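PDB 2PBL: putative esterase/lipase/thioesterase from Silicibacter sp., which probably hydrolyses ester or thioester bonds, as an alpha/beta-hydrolase of still unidentified substrate. Local coordinates for residues P21-R32 with F77-V87; Y45-D54 with V96-C104. One frame throughout, in Å; residues are numbered along the deposited sequence.

Overall arrangement
The two contacts interleave along the chain: 21-32, then 45-54, then 77-87, then 96-104. Their centres lie about 15 Å apart. Contact 2 pairs strand 52-56 with strand 94-99 in the mixed sheet, near the edge formed by strand 39-44; contact 1 lays helix 20-35 on the loop that runs from strand 64-69 to helix 87-91. The two meet directly. Lys79 NZ forms a salt bridge with Asp54 OD1 over 2.9 Å, and Arg50 NH2 lies 2.9 Å from Phe77 O, probably hydrogen-bonded. The N-terminal helix and this connecting loop are thereby tied to the end of the alpha/beta-hydrolase sheet that holds its one reversed strand, 52-56.

Contact 1: residues P21-R32 with F77-V87; sequences PPRWAASAEDFR and FDKSSWSHLAV
The carbonyl oxygen of Ser80 is held by two donors, Arg32 NH1 at 2.8 Å (N-H...O 154°) and a water that also donates to Ala25 O and accepts from Arg32 NH2. NH1 donates as well to Ser83 OG at 3.0 Å, nearly in the guanidinium plane. A bend at chi3 (-65°) turns the arginine back along its own helix, its guanidinium passing over Ala28 O and Glu29 CA, and delivers NH1 to the loop. A leucine in place of Arg32 would probably leave Ser80 O and Ser83 OG without their charged donor and this water without one of its anchors. The backbones run close here, with Ala25 CA 4.4 Å from Ser81 CA, and Ala28 CB comes within 3.1 Å of Ser80 O. One residue earlier in the helix, Ser27 CB sits over the centre of the His84 ring in a CH-pi contact, 3.7 Å from its centroid. Trp24 and Trp82 meet with ring planes at 43°, Trp82 CZ3 over the face of Trp24, while Phe77 CE1 reaches the Trp24 edge. Phe31 places one face over Ser83 O and its CE1 3.5 Å from Val87 CG2. Ser83 and Ala86 pack on Phe56 of strand 52-56 and Trp82 on Met98 of strand 94-99, so most of the loop lies between helix 20-35 and the sheet; at its far end the helix reaches the sheet itself, Phe31 meeting Phe56 edge-to-face.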
# COMPACT_ATOMS: atom_id res chain seq x y z
N PRO A 21 -4.62 3.67 -15.68
CA PRO A 21 -5.58 2.62 -15.30
C PRO A 21 -5.75 1.51 -16.31
O PRO A 21 -5.68 0.34 -15.94
CB PRO A 21 -6.86 3.40 -15.03
CG PRO A 21 -6.37 4.70 -14.54
CD PRO A 21 -5.19 5.00 -15.44
N PRO A 22 -5.99 1.85 -17.58
CA PRO A 22 -6.14 0.76 -18.52
C PRO A 22 -4.88 -0.09 -18.70
O PRO A 22 -4.97 -1.33 -18.84
CB PRO A 22 -6.54 1.46 -19.82
CG PRO A 22 -6.17 2.85 -19.66
CD PRO A 22 -6.21 3.17 -18.21
N ARG A 23 -3.72 0.55 -18.68
CA ARG A 23 -2.49 -0.18 -18.89
C ARG A 23 -2.14 -1.06 -17.70
O ARG A 23 -1.57 -2.13 -17.87
CB ARG A 23 -1.35 0.77 -19.19
CG ARG A 23 -1.57 1.49 -20.50
CD ARG A 23 -0.58 2.57 -20.70
NE ARG A 23 -0.87 3.27 -21.95
CZ ARG A 23 -0.14 4.27 -22.44
NH1 ARG A 23 0.93 4.71 -21.78
NH2 ARG A 23 -0.49 4.83 -23.58
N TRP A 24 -2.44 -0.58 -16.50
CA TRP A 24 -2.22 -1.38 -15.28
C TRP A 24 -3.07 -2.63 -15.32
O TRP A 24 -2.58 -3.72 -15.04
CB TRP A 24 -2.58 -0.60 -14.03
CG TRP A 24 -1.65 0.46 -13.61
CD1 TRP A 24 -0.30 0.48 -13.74
CD2 TRP A 24 -2.01 1.65 -12.91
NE1 TRP A 24 0.19 1.64 -13.19
CE2 TRP A 24 -0.82 2.36 -12.67
CE3 TRP A 24 -3.21 2.19 -12.46
CZ2 TRP A 24 -0.81 3.59 -12.00
CZ3 TRP A 24 -3.19 3.42 -11.82
CH2 TRP A 24 -2.00 4.10 -11.60
N ALA A 25 -4.35 -2.43 -15.65
CA ALA A 25 -5.33 -3.52 -15.72
C ALA A 25 -4.90 -4.55 -16.70
O ALA A 25 -4.98 -5.74 -16.43
CB ALA A 25 -6.69 -2.97 -16.13
N ALA A 26 -4.46 -4.10 -17.87
CA ALA A 26 -3.99 -5.00 -18.91
C ALA A 26 -2.71 -5.74 -18.51
O ALA A 26 -2.57 -6.97 -18.75
CB ALA A 26 -3.75 -4.19 -20.21
N SER A 27 -1.74 -4.99 -17.96
CA SER A 27 -0.49 -5.57 -17.49
C SER A 27 -0.73 -6.60 -16.40
O SER A 27 -0.10 -7.67 -16.39
CB SER A 27 0.45 -4.50 -16.92
OG SER A 27 1.00 -3.70 -17.94
N ALA A 28 -1.63 -6.26 -15.49
CA ALA A 28 -1.94 -7.17 -14.37
C ALA A 28 -2.59 -8.48 -14.88
O ALA A 28 -2.20 -9.60 -14.49
CB ALA A 28 -2.79 -6.45 -13.34
N GLU A 29 -3.57 -8.34 -15.77
CA GLU A 29 -4.24 -9.51 -16.36
C GLU A 29 -3.24 -10.43 -17.07
O GLU A 29 -3.24 -11.64 -16.83
CB GLU A 29 -5.34 -9.05 -17.33
CG GLU A 29 -6.26 -10.17 -17.84
CD GLU A 29 -7.43 -9.59 -18.67
OE1 GLU A 29 -7.18 -9.07 -19.80
OE2 GLU A 29 -8.58 -9.66 -18.19
N ASP A 30 -2.38 -9.86 -17.92
CA ASP A 30 -1.36 -10.65 -18.62
C ASP A 30 -0.44 -11.42 -17.64
O ASP A 30 -0.10 -12.58 -17.87
CB ASP A 30 -0.45 -9.77 -19.48
CG ASP A 30 -1.15 -9.19 -20.71
OD1 ASP A 30 -2.37 -9.45 -20.90
OD2 ASP A 30 -0.47 -8.47 -21.48
N PHE A 31 -0.03 -10.73 -16.57
CA PHE A 31 0.80 -11.35 -15.55
C PHE A 31 0.06 -12.51 -14.90
O PHE A 31 0.63 -13.56 -14.72
CB PHE A 31 1.23 -10.32 -14.48
CG PHE A 31 1.80 -10.96 -13.23
CD1 PHE A 31 3.13 -11.34 -13.17
CD2 PHE A 31 0.97 -11.23 -12.13
CE1 PHE A 31 3.65 -11.96 -12.03
CE2 PHE A 31 1.47 -11.82 -11.00
CZ PHE A 31 2.81 -12.19 -10.94
N ARG A 32 -1.20 -12.33 -14.51
CA ARG A 32 -1.91 -13.42 -13.85
C ARG A 32 -1.96 -14.63 -14.75
O ARG A 32 -1.66 -15.74 -14.33
CB ARG A 32 -3.33 -13.01 -13.45
CG ARG A 32 -3.40 -12.04 -12.28
CD ARG A 32 -4.82 -11.81 -11.80
NE ARG A 32 -5.66 -11.15 -12.80
CZ ARG A 32 -5.75 -9.83 -12.99
NH1 ARG A 32 -5.03 -8.97 -12.29
NH2 ARG A 32 -6.58 -9.37 -13.90
N PHE A 77 -10.29 1.48 -7.39
CA PHE A 77 -9.41 0.35 -7.71
C PHE A 77 -9.68 -0.83 -6.78
O PHE A 77 -10.39 -0.71 -5.78
CB PHE A 77 -7.93 0.75 -7.75
CG PHE A 77 -7.65 1.88 -8.70
CD1 PHE A 77 -7.38 1.63 -10.04
CD2 PHE A 77 -7.68 3.16 -8.28
CE1 PHE A 77 -7.12 2.68 -10.93
CE2 PHE A 77 -7.43 4.21 -9.17
CZ PHE A 77 -7.17 3.96 -10.50
N ASP A 78 -9.19 -1.98 -7.20
CA ASP A 78 -9.21 -3.20 -6.42
C ASP A 78 -7.85 -3.86 -6.70
O ASP A 78 -7.01 -3.29 -7.40
CB ASP A 78 -10.43 -4.10 -6.72
CG ASP A 78 -10.52 -4.52 -8.16
OD1 ASP A 78 -9.52 -4.67 -8.83
OD2 ASP A 78 -11.65 -4.73 -8.64
N LYS A 79 -7.65 -5.05 -6.17
CA LYS A 79 -6.39 -5.75 -6.34
C LYS A 79 -6.01 -6.12 -7.76
O LYS A 79 -4.82 -6.29 -8.03
CB LYS A 79 -6.40 -7.05 -5.52
CG LYS A 79 -7.44 -8.10 -5.97
CD LYS A 79 -7.56 -9.25 -4.95
CE LYS A 79 -8.78 -10.11 -5.25
NZ LYS A 79 -8.78 -10.55 -6.69
N SER A 80 -7.00 -6.20 -8.65
CA SER A 80 -6.77 -6.67 -10.02
C SER A 80 -5.95 -5.75 -10.92
O SER A 80 -5.50 -6.21 -11.96
CB SER A 80 -8.07 -7.03 -10.73
OG SER A 80 -8.82 -5.88 -11.10
N SER A 81 -5.77 -4.50 -10.56
CA SER A 81 -4.95 -3.59 -11.37
C SER A 81 -3.44 -3.62 -11.07
O SER A 81 -2.67 -2.90 -11.73
CB SER A 81 -5.43 -2.18 -11.16
OG SER A 81 -6.70 -2.01 -11.77
N TRP A 82 -2.99 -4.49 -10.17
CA TRP A 82 -1.61 -4.39 -9.68
C TRP A 82 -0.75 -5.64 -9.64
O TRP A 82 0.38 -5.57 -9.20
CB TRP A 82 -1.63 -3.81 -8.27
CG TRP A 82 -2.66 -2.72 -8.07
CD1 TRP A 82 -3.91 -2.89 -7.55
CD2 TRP A 82 -2.58 -1.36 -8.48
NE1 TRP A 82 -4.60 -1.71 -7.59
CE2 TRP A 82 -3.80 -0.74 -8.14
CE3 TRP A 82 -1.57 -0.57 -9.07
CZ2 TRP A 82 -4.05 0.61 -8.39
CZ3 TRP A 82 -1.82 0.76 -9.31
CH2 TRP A 82 -3.04 1.35 -8.95
N SER A 83 -1.28 -6.77 -10.09
CA SER A 83 -0.63 -8.07 -10.01
C SER A 83 0.76 -8.07 -10.59
O SER A 83 1.69 -8.63 -10.00
CB SER A 83 -1.49 -9.12 -10.73
OG SER A 83 -2.84 -8.91 -10.31
N HIS A 84 0.91 -7.41 -11.74
CA HIS A 84 2.21 -7.36 -12.45
C HIS A 84 3.35 -6.75 -11.60
O HIS A 84 4.54 -6.96 -11.87
CB HIS A 84 2.03 -6.58 -13.75
CG HIS A 84 1.67 -5.14 -13.53
ND1 HIS A 84 0.47 -4.73 -13.00
CD2 HIS A 84 2.37 -4.01 -13.78
CE1 HIS A 84 0.44 -3.41 -12.93
NE2 HIS A 84 1.59 -2.95 -13.41
N LEU A 85 2.98 -6.03 -10.55
CA LEU A 85 3.97 -5.45 -9.65
C LEU A 85 4.60 -6.52 -8.71
O LEU A 85 5.53 -6.23 -7.94
CB LEU A 85 3.36 -4.30 -8.88
CG LEU A 85 2.78 -3.14 -9.72
CD1 LEU A 85 2.16 -2.08 -8.84
CD2 LEU A 85 3.85 -2.49 -10.65
N ALA A 86 4.11 -7.75 -8.77
CA ALA A 86 4.66 -8.86 -7.98
C ALA A 86 5.96 -9.42 -8.54
O ALA A 86 6.72 -10.10 -7.82
CB ALA A 86 3.61 -9.98 -7.88
N VAL A 87 6.27 -9.08 -9.79
CA VAL A 87 7.43 -9.71 -10.46
C VAL A 87 8.79 -9.60 -9.74
O VAL A 87 9.48 -10.59 -9.54
CB VAL A 87 7.51 -9.20 -11.96
CG1 VAL A 87 8.83 -9.56 -12.60
CG2 VAL A 87 6.33 -9.78 -12.73
O HOH W 1 -6.79 0.02 -13.56
O HOH W 2 -6.85 -6.71 -14.86

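Contact 2: residues Y45-D54 with V96-C104; sequences YGEGDRHKFD and VAMPSYELC
Strands 52-54 and 96-99 run antiparallel, their axes 4.5 Å apart at closest and their directions 148° apart, with Asp54 and Met98 a hydrogen-bonded pair and Phe53 and Pro99 a non-hydrogen-bonded one. Met98 N donates to Asp54 O and Asp54 N to Met98 O; past the proline, Ser100 N reaches Lys52 O in an almost straight bond (176°). On the face of Phe53 and Pro99 their CB atoms lie 4.1 Å apart, and Phe53 CD2 packs on the methyl of Ala97.

Where the strand pairing ends, side chains take over. Tyr45 CG stands between its backbone N and carbonyl carbon (chi1 67°), a rotation that brings the hydroxyl to Ser100 O, to which OH donates over 2.6 Å; that oxygen lies at the ring edge. One face of the same ring is covered by the carbonyl carbon of His51. Arg50 grips Tyr101 O side-on with two nitrogens, NE at 2.9 Å and NH2 at 3.1 Å, the oxygen near the guanidinium plane. NE approaches from above the carbonyl plane, whereas NH2 lies closer to the direction of the C=O bond. Leu103 crosses this group at about a right angle, its CD1 3.2 Å from Arg50 NH2 over one guanidinium face. His51 NE2 gives Glu102 OE1 a weak bond of 3.0 Å.

Outside the pair, the Tyr101 hydroxyl bonds to His70 O and its ring stacks on the His70 ring. Strand 52-56, second in the chain and antiparallel to both 39-44 and 94-99, in a sheet of order 1-2-4-3-5-6-7-8, is the reversed second strand characteristic of the alpha/beta-hydrolase fold. Tyr101 leads from it to the neighbourhood of a probable Ser-His-Glu triad, without touching it.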
# COMPACT_ATOMS: atom_id res chain seq x y z
N TYR A 45 -10.37 -13.37 2.89
CA TYR A 45 -9.92 -13.03 4.24
C TYR A 45 -11.13 -12.61 5.08
O TYR A 45 -11.01 -12.38 6.29
CB TYR A 45 -8.82 -11.96 4.27
CG TYR A 45 -9.21 -10.55 3.83
CD1 TYR A 45 -9.88 -9.67 4.70
CD2 TYR A 45 -8.88 -10.08 2.57
CE1 TYR A 45 -10.23 -8.41 4.31
CE2 TYR A 45 -9.21 -8.78 2.18
CZ TYR A 45 -9.88 -7.96 3.03
OH TYR A 45 -10.18 -6.70 2.59
N GLY A 46 -12.28 -12.53 4.45
CA GLY A 46 -13.50 -12.10 5.11
C GLY A 46 -14.69 -12.56 4.31
O GLY A 46 -14.53 -13.19 3.27
N GLU A 47 -15.88 -12.24 4.79
CA GLU A 47 -17.11 -12.67 4.13
C GLU A 47 -17.58 -11.77 2.99
O GLU A 47 -18.32 -12.21 2.10
CB GLU A 47 -18.22 -12.82 5.18
CG GLU A 47 -17.98 -13.96 6.20
CD GLU A 47 -18.16 -15.38 5.62
OE1 GLU A 47 -19.12 -15.60 4.84
OE2 GLU A 47 -17.37 -16.28 5.97
N GLY A 48 -17.18 -10.51 3.02
CA GLY A 48 -17.64 -9.55 2.01
C GLY A 48 -17.10 -9.85 0.63
O GLY A 48 -16.07 -10.49 0.48
N ASP A 49 -17.81 -9.37 -0.39
CA ASP A 49 -17.38 -9.58 -1.76
C ASP A 49 -15.96 -9.06 -2.01
O ASP A 49 -15.23 -9.66 -2.81
CB ASP A 49 -18.35 -8.91 -2.77
CG ASP A 49 -19.79 -9.50 -2.73
OD1 ASP A 49 -19.95 -10.66 -2.29
OD2 ASP A 49 -20.76 -8.79 -3.16
N ARG A 50 -15.58 -7.98 -1.36
CA ARG A 50 -14.24 -7.37 -1.59
C ARG A 50 -13.22 -7.77 -0.49
O ARG A 50 -12.10 -7.21 -0.43
CB ARG A 50 -14.32 -5.86 -1.75
CG ARG A 50 -15.08 -5.42 -2.97
CD ARG A 50 -15.32 -3.94 -3.00
NE ARG A 50 -14.08 -3.17 -3.05
CZ ARG A 50 -13.50 -2.74 -4.17
NH1 ARG A 50 -14.04 -2.95 -5.36
NH2 ARG A 50 -12.35 -2.09 -4.09
N HIS A 51 -13.59 -8.75 0.35
CA HIS A 51 -12.63 -9.28 1.33
C HIS A 51 -11.81 -10.45 0.76
O HIS A 51 -11.76 -11.55 1.32
CB HIS A 51 -13.32 -9.69 2.64
CG HIS A 51 -14.03 -8.56 3.31
ND1 HIS A 51 -15.09 -8.74 4.14
CD2 HIS A 51 -13.87 -7.22 3.20
CE1 HIS A 51 -15.55 -7.57 4.55
NE2 HIS A 51 -14.82 -6.63 3.99
N LYS A 52 -11.07 -10.15 -0.30
CA LYS A 52 -10.32 -11.13 -1.02
C LYS A 52 -8.91 -10.64 -1.25
O LYS A 52 -8.69 -9.43 -1.25
CB LYS A 52 -10.90 -11.27 -2.42
CG LYS A 52 -12.38 -11.53 -2.52
CD LYS A 52 -12.74 -12.93 -2.20
CE LYS A 52 -14.25 -13.11 -2.44
NZ LYS A 52 -14.77 -14.38 -1.93
N PHE A 53 -7.99 -11.59 -1.44
CA PHE A 53 -6.63 -11.31 -1.83
C PHE A 53 -6.13 -12.34 -2.82
O PHE A 53 -6.61 -13.47 -2.88
CB PHE A 53 -5.66 -11.21 -0.64
CG PHE A 53 -5.42 -12.50 0.10
CD1 PHE A 53 -6.32 -12.97 1.05
CD2 PHE A 53 -4.24 -13.20 -0.07
CE1 PHE A 53 -6.09 -14.16 1.73
CE2 PHE A 53 -3.97 -14.38 0.64
CZ PHE A 53 -4.91 -14.85 1.55
N ASP A 54 -5.18 -11.88 -3.63
CA ASP A 54 -4.50 -12.73 -4.57
C ASP A 54 -3.14 -13.08 -3.92
O ASP A 54 -2.52 -12.27 -3.22
CB ASP A 54 -4.31 -12.04 -5.91
CG ASP A 54 -5.62 -11.85 -6.70
OD1 ASP A 54 -6.67 -12.49 -6.43
OD2 ASP A 54 -5.60 -11.02 -7.62
N VAL A 96 3.80 -13.26 -2.84
CA VAL A 96 3.29 -11.91 -2.82
C VAL A 96 1.77 -11.85 -2.69
O VAL A 96 1.05 -12.41 -3.51
CB VAL A 96 3.75 -11.15 -4.12
CG1 VAL A 96 3.16 -9.74 -4.17
CG2 VAL A 96 5.27 -11.12 -4.19
N ALA A 97 1.29 -11.17 -1.65
CA ALA A 97 -0.13 -11.05 -1.43
C ALA A 97 -0.61 -9.66 -1.78
O ALA A 97 0.04 -8.69 -1.39
CB ALA A 97 -0.49 -11.38 0.05
N MSE A 98 -1.79 -9.56 -2.37
CA MSE A 98 -2.39 -8.28 -2.71
C MSE A 98 -3.87 -8.22 -2.33
O MSE A 98 -4.69 -8.80 -2.98
CB MSE A 98 -2.20 -7.97 -4.19
CG MSE A 98 -0.78 -7.57 -4.48
SE MSE A 98 -0.52 -7.09 -6.36
CE MSE A 98 1.33 -6.68 -6.37
N PRO A 99 -4.21 -7.52 -1.24
CA PRO A 99 -5.64 -7.53 -0.96
C PRO A 99 -6.43 -6.42 -1.61
O PRO A 99 -5.88 -5.35 -2.00
CB PRO A 99 -5.67 -7.29 0.56
CG PRO A 99 -4.55 -6.37 0.75
CD PRO A 99 -3.46 -6.82 -0.19
N SER A 100 -7.73 -6.69 -1.72
CA SER A 100 -8.73 -5.70 -2.01
C SER A 100 -9.31 -5.38 -0.62
O SER A 100 -8.97 -6.05 0.40
CB SER A 100 -9.83 -6.29 -2.91
OG SER A 100 -9.47 -6.36 -4.27
N TYR A 101 -10.20 -4.42 -0.62
CA TYR A 101 -10.86 -3.93 0.56
C TYR A 101 -12.05 -3.11 0.12
O TYR A 101 -12.09 -2.64 -1.02
CB TYR A 101 -9.88 -3.10 1.36
CG TYR A 101 -9.10 -2.03 0.59
CD1 TYR A 101 -9.62 -0.73 0.40
CD2 TYR A 101 -7.84 -2.32 0.08
CE1 TYR A 101 -8.89 0.24 -0.30
CE2 TYR A 101 -7.09 -1.35 -0.60
CZ TYR A 101 -7.61 -0.10 -0.80
OH TYR A 101 -6.84 0.81 -1.49
N GLU A 102 -13.04 -3.00 1.00
CA GLU A 102 -14.19 -2.14 0.73
C GLU A 102 -13.73 -0.69 0.71
O GLU A 102 -12.70 -0.33 1.29
CB GLU A 102 -15.31 -2.34 1.71
CG GLU A 102 -15.87 -3.72 1.64
CD GLU A 102 -17.03 -3.88 2.59
OE1 GLU A 102 -16.78 -4.40 3.67
OE2 GLU A 102 -18.15 -3.39 2.29
N LEU A 103 -14.51 0.12 0.03
CA LEU A 103 -14.16 1.49 -0.27
C LEU A 103 -15.11 2.46 0.36
O LEU A 103 -16.24 2.12 0.69
CB LEU A 103 -14.22 1.67 -1.78
CG LEU A 103 -13.35 0.75 -2.64
CD1 LEU A 103 -13.60 0.90 -4.15
CD2 LEU A 103 -11.89 1.03 -2.34
N CYS A 104 -14.61 3.68 0.58
CA CYS A 104 -15.42 4.74 1.05
C CYS A 104 -16.27 5.09 -0.17
O CYS A 104 -15.76 5.00 -1.30
CB CYS A 104 -14.59 5.92 1.49
SG CYS A 104 -13.43 5.60 2.85